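Local structure of periplasmic binding protein (4RY8) at residues Q158-K161 with W162-G166; P84-P87 with K88-E91. The protein binds the sugar 5-methylthioribose and, as a periplasmic solute-binding protein, probably delivers it to a membrane transporter. One frame throughout, in Å; residues are numbered along the deposited sequence.

Interaction 1: Q158-K161 with W162-G166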
loop_
_atom_site.group_PDB
_atom_site.type_symbol
_atom_site.label_atom_id
_atom_site.label_comp_id
_atom_site.label_asym_id
_atom_site.label_seq_id
_atom_site.Cartn_x
_atom_site.Cartn_y
_atom_site.Cartn_z
ATOM N N GLN C 158 2.784 -3.862 -12.169
ATOM C CA GLN C 158 2.627 -2.984 -13.305
ATOM C C GLN C 158 2.748 -1.491 -12.903
ATOM O O GLN C 158 3.311 -0.701 -13.653
ATOM C CB GLN C 158 1.280 -3.261 -13.974
ATOM C CG GLN C 158 0.998 -4.722 -14.264
ATOM C CD GLN C 158 2.097 -5.415 -15.105
ATOM O OE1 GLN C 158 2.768 -4.781 -15.889
ATOM N NE2 GLN C 158 2.304 -6.709 -14.882
ATOM N N ILE C 159 2.264 -1.113 -11.695
ATOM C CA ILE C 159 2.285 0.276 -11.271
ATOM C C ILE C 159 3.701 0.687 -10.885
ATOM O O ILE C 159 4.121 1.821 -11.171
ATOM C CB ILE C 159 1.245 0.524 -10.127
ATOM C CG1 ILE C 159 -0.009 1.207 -10.680
ATOM C CG2 ILE C 159 1.753 1.468 -9.080
ATOM C CD1 ILE C 159 -0.722 0.450 -11.773
ATOM N N ILE C 160 4.425 -0.204 -10.237
ATOM C CA ILE C 160 5.842 0.042 -9.983
ATOM C C ILE C 160 6.599 0.241 -11.284
ATOM O O ILE C 160 7.455 1.119 -11.364
ATOM C CB ILE C 160 6.526 -1.064 -9.178
ATOM C CG1 ILE C 160 6.529 -0.685 -7.698
ATOM C CG2 ILE C 160 7.978 -1.250 -9.611
ATOM C CD1 ILE C 160 5.149 -0.386 -7.185
ATOM N N LYS C 161 6.282 -0.548 -12.305
ATOM C CA LYS C 161 6.988 -0.300 -13.589
ATOM C C LYS C 161 6.683 1.075 -14.192
ATOM O O LYS C 161 7.544 1.708 -14.844
ATOM C CB LYS C 161 6.720 -1.411 -14.595
ATOM C CG LYS C 161 7.364 -2.732 -14.188
ATOM C CD LYS C 161 7.134 -3.735 -15.314
ATOM C CE LYS C 161 5.733 -4.305 -15.240
ATOM N NZ LYS C 161 5.441 -5.205 -16.402
ATOM N N TRP C 162 5.462 1.542 -13.967
ATOM C CA TRP C 162 5.040 2.856 -14.413
ATOM C C TRP C 162 5.759 4.000 -13.639
ATOM O O TRP C 162 6.247 4.958 -14.230
ATOM C CB TRP C 162 3.506 2.973 -14.294
ATOM C CG TRP C 162 3.068 4.337 -14.465
ATOM C CD1 TRP C 162 2.834 4.996 -15.646
ATOM C CD2 TRP C 162 2.795 5.260 -13.423
ATOM N NE1 TRP C 162 2.455 6.283 -15.392
ATOM C CE2 TRP C 162 2.421 6.474 -14.030
ATOM C CE3 TRP C 162 2.844 5.178 -12.021
ATOM C CZ2 TRP C 162 2.089 7.605 -13.287
ATOM C CZ3 TRP C 162 2.508 6.280 -11.291
ATOM C CH2 TRP C 162 2.139 7.488 -11.913
ATOM N N ARG C 163 5.817 3.900 -12.312
ATOM C CA ARG C 163 6.390 4.979 -11.487
ATOM C C ARG C 163 7.886 5.031 -11.620
ATOM O O ARG C 163 8.470 6.097 -11.636
ATOM C CB ARG C 163 5.969 4.768 -10.024
ATOM C CG ARG C 163 6.840 5.428 -8.953
ATOM C CD ARG C 163 6.651 6.924 -8.903
ATOM N NE ARG C 163 7.521 7.618 -7.917
ATOM C CZ ARG C 163 8.748 8.069 -8.151
ATOM N NH1 ARG C 163 9.335 7.890 -9.325
ATOM N NH2 ARG C 163 9.391 8.737 -7.197
ATOM N N PHE C 164 8.492 3.841 -11.713
ATOM C CA PHE C 164 9.933 3.674 -11.872
ATOM C C PHE C 164 10.304 3.053 -13.236
ATOM O O PHE C 164 10.517 1.838 -13.317
ATOM C CB PHE C 164 10.485 2.772 -10.773
ATOM C CG PHE C 164 10.103 3.186 -9.370
ATOM C CD1 PHE C 164 10.858 4.125 -8.674
ATOM C CD2 PHE C 164 9.035 2.594 -8.725
ATOM C CE1 PHE C 164 10.534 4.481 -7.364
ATOM C CE2 PHE C 164 8.692 2.952 -7.413
ATOM C CZ PHE C 164 9.453 3.874 -6.727
ATOM N N PRO C 165 10.448 3.875 -14.281
ATOM C CA PRO C 165 10.586 3.271 -15.613
ATOM C C PRO C 165 11.958 2.683 -15.930
ATOM O O PRO C 165 12.114 2.040 -16.982
ATOM C CB PRO C 165 10.217 4.417 -16.570
ATOM C CG PRO C 165 10.487 5.651 -15.793
ATOM C CD PRO C 165 10.269 5.331 -14.339
ATOM N N GLY C 166 12.933 2.865 -15.040
ATOM C CA GLY C 166 14.140 2.103 -15.111
ATOM C C GLY C 166 14.060 0.688 -14.544
ATOM O O GLY C 166 14.991 -0.071 -14.703
#

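Interaction 2: P84-P87 with K88-E91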
loop_
_atom_site.group_PDB
_atom_site.type_symbol
_atom_site.label_atom_id
_atom_site.label_comp_id
_atom_site.label_asym_id
_atom_site.label_seq_id
_atom_site.Cartn_x
_atom_site.Cartn_y
_atom_site.Cartn_z
ATOM N N PRO C 84 -15.957 -20.731 -12.701
ATOM C CA PRO C 84 -16.423 -22.128 -12.494
ATOM C C PRO C 84 -17.234 -22.313 -11.180
ATOM O O PRO C 84 -18.199 -23.038 -11.137
ATOM C CB PRO C 84 -15.116 -22.922 -12.443
ATOM C CG PRO C 84 -14.130 -22.070 -13.173
ATOM C CD PRO C 84 -14.511 -20.635 -12.939
ATOM N N LEU C 85 -16.849 -21.617 -10.134
ATOM C CA LEU C 85 -17.397 -21.868 -8.793
ATOM C C LEU C 85 -18.681 -21.102 -8.387
ATOM O O LEU C 85 -19.386 -21.524 -7.457
ATOM C CB LEU C 85 -16.305 -21.588 -7.768
ATOM C CG LEU C 85 -14.997 -22.380 -7.884
ATOM C CD1 LEU C 85 -14.093 -22.119 -6.688
ATOM C CD2 LEU C 85 -15.255 -23.866 -8.019
ATOM N N MET C 86 -18.995 -20.010 -9.084
ATOM C CA MET C 86 -20.050 -19.073 -8.657
ATOM C C MET C 86 -21.400 -19.748 -8.418
ATOM O O MET C 86 -22.037 -19.436 -7.422
ATOM C CB MET C 86 -20.224 -17.911 -9.669
ATOM C CG MET C 86 -20.390 -16.502 -9.094
ATOM S SD MET C 86 -19.435 -16.088 -7.611
ATOM C CE MET C 86 -20.740 -16.359 -6.424
ATOM N N PRO C 87 -21.835 -20.656 -9.321
ATOM C CA PRO C 87 -23.154 -21.298 -9.154
ATOM C C PRO C 87 -23.231 -22.287 -7.982
ATOM O O PRO C 87 -24.271 -22.415 -7.337
ATOM C CB PRO C 87 -23.380 -22.023 -10.502
ATOM C CG PRO C 87 -22.426 -21.393 -11.463
ATOM C CD PRO C 87 -21.241 -20.981 -10.636
ATOM N N LYS C 88 -22.148 -23.003 -7.732
ATOM C CA LYS C 88 -22.037 -23.848 -6.552
ATOM C C LYS C 88 -22.114 -23.002 -5.266
ATOM O O LYS C 88 -22.797 -23.392 -4.333
ATOM C CB LYS C 88 -20.736 -24.656 -6.582
ATOM C CG LYS C 88 -20.683 -25.686 -7.704
ATOM C CD LYS C 88 -21.586 -26.872 -7.395
ATOM C CE LYS C 88 -22.596 -27.136 -8.502
ATOM N NZ LYS C 88 -23.858 -27.665 -7.904
ATOM N N ILE C 89 -21.466 -21.838 -5.264
ATOM C CA ILE C 89 -21.510 -20.912 -4.122
ATOM C C ILE C 89 -22.935 -20.396 -3.912
ATOM O O ILE C 89 -23.438 -20.414 -2.789
ATOM C CB ILE C 89 -20.500 -19.743 -4.272
ATOM C CG1 ILE C 89 -19.077 -20.230 -4.061
ATOM C CG2 ILE C 89 -20.722 -18.653 -3.236
ATOM C CD1 ILE C 89 -18.017 -19.246 -4.511
ATOM N N LYS C 90 -23.612 -19.973 -4.985
ATOM C CA LYS C 90 -24.975 -19.450 -4.859
ATOM C C LYS C 90 -25.932 -20.526 -4.398
ATOM O O LYS C 90 -26.776 -20.271 -3.525
ATOM C CB LYS C 90 -25.485 -18.855 -6.162
ATOM C CG LYS C 90 -24.707 -17.639 -6.618
ATOM C CD LYS C 90 -25.087 -16.355 -5.885
ATOM C CE LYS C 90 -24.676 -15.151 -6.732
ATOM N NZ LYS C 90 -24.803 -13.842 -6.032
ATOM N N GLU C 91 -25.822 -21.725 -4.986
ATOM C CA GLU C 91 -26.631 -22.852 -4.546
ATOM C C GLU C 91 -26.470 -23.111 -3.051
ATOM O O GLU C 91 -27.464 -23.219 -2.315
ATOM C CB GLU C 91 -26.250 -24.109 -5.299
ATOM C CG GLU C 91 -27.081 -25.303 -4.894
ATOM C CD GLU C 91 -26.839 -26.511 -5.772
ATOM O OE1 GLU C 91 -26.204 -26.368 -6.844
ATOM O OE2 GLU C 91 -27.282 -27.607 -5.375
#

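Interaction 1: Q158-K161 with W162-G166
Ile160 and Phe164 touch one turn apart at the C-terminal end of helix 148-163, the helix of a beta-alpha-beta unit between strands 137-142 and 167-173. CG2 of Ile160 lies 4.1 Å from CD2 of Phe164, and the two side chains run obliquely to each other. The ring's edge also faces the backbone: Phe164 CD2 is 3.4 Å from Ile160 O, near the ring plane. Because CG of Phe164 stands beside its own backbone N (chi1 -52°), the ring stays close to the carbonyl that its amide binds, with Phe164 N to Ile160 O at 2.9 Å. The bonds from Arg163 N to Ile159 O and from Trp162 N to Gln158 O precede it, the latter less straight, at 145°. Phe164 is where helical backbone angles end; beyond it Pro165 CA makes a C-H...O contact of 3.5 Å with Lys161 O. Around this turn, Ile160 and Phe164 pack on helix 118-132, while Arg163 forms a salt bridge with Glu115 of the second subunit. Trp162 makes a cation-pi contact with Lys155 of that subunit. The polar flank, within 158-161, is positioned by Lys161, which has Glu169 as a salt-bridge partner; its chain bends at chi3 and donates from NZ to Gln158 OE1 at 2.8 Å, tilted 29° from the plane of the amide carbonyl.

Interaction 2: P84-P87 with K88-E91
The methyl end of Met86 folds back over Ile89, bringing Met86 CE to 3.9 Å from Ile89 CG2. Bends at chi2 (37°) and chi3 (-99°) make this possible, since the CB of Met86 starts out away from the following turn. On the buried side Leu85 and Ile89 lie one turn apart, but their side chains approach each other less closely: Leu85 CB is 4.4 Å from Ile89 CD1. Both residues also pack on Ile77 of strand 74-78 and on Leu104, and Leu85 reaches Met57 and Ile64 of helix 57-69. Helix 82-94 is the helix of the beta-alpha-beta unit joining strands 74-78 and 98-102 of the parallel sheet. Its backbone is kinked at Pro87, whose nitrogen carries no hydrogen for the preceding turn, yet the carbonyls on either side of that nitrogen remain engaged. Lys90 N binds Met86 O at 3.0 Å, and Glu91 N binds Pro87 O at 2.9 Å. The more open side is formed by the exposed ring of Pro87 and by charged chains. Lys90 lays CG against Met86 O at 3.3 Å before its ammonium departs to a salt bridge with Asp108. Lys88 instead curls through three bent torsions toward the extended Glu91. In the salt bridge Lys88 NZ is 2.9 Å from Glu91 OE1, approaching from above the carboxylate plane, 37° out of it.

Each contact joins successive turns of its own helix in a beta-alpha-beta unit, and the helices connect strands of different sheets, parallel for interaction 2 and mixed for interaction 1. Their centres are 37 Å apart and their nearest atoms about 22 Å, so neither touches the other. Each is partly buried: Ile160 and Phe164 pack on helix 118-132, Leu85 and Ile89 on Ile77. Both have lysines paired with acids of the same chain. The remaining faces differ. At 158-166 the helix ends, and Trp162, Arg163 and Phe164 also meet the second subunit; at 84-91 the helix continues past a proline kink, and no other chain of the assembly reaches it.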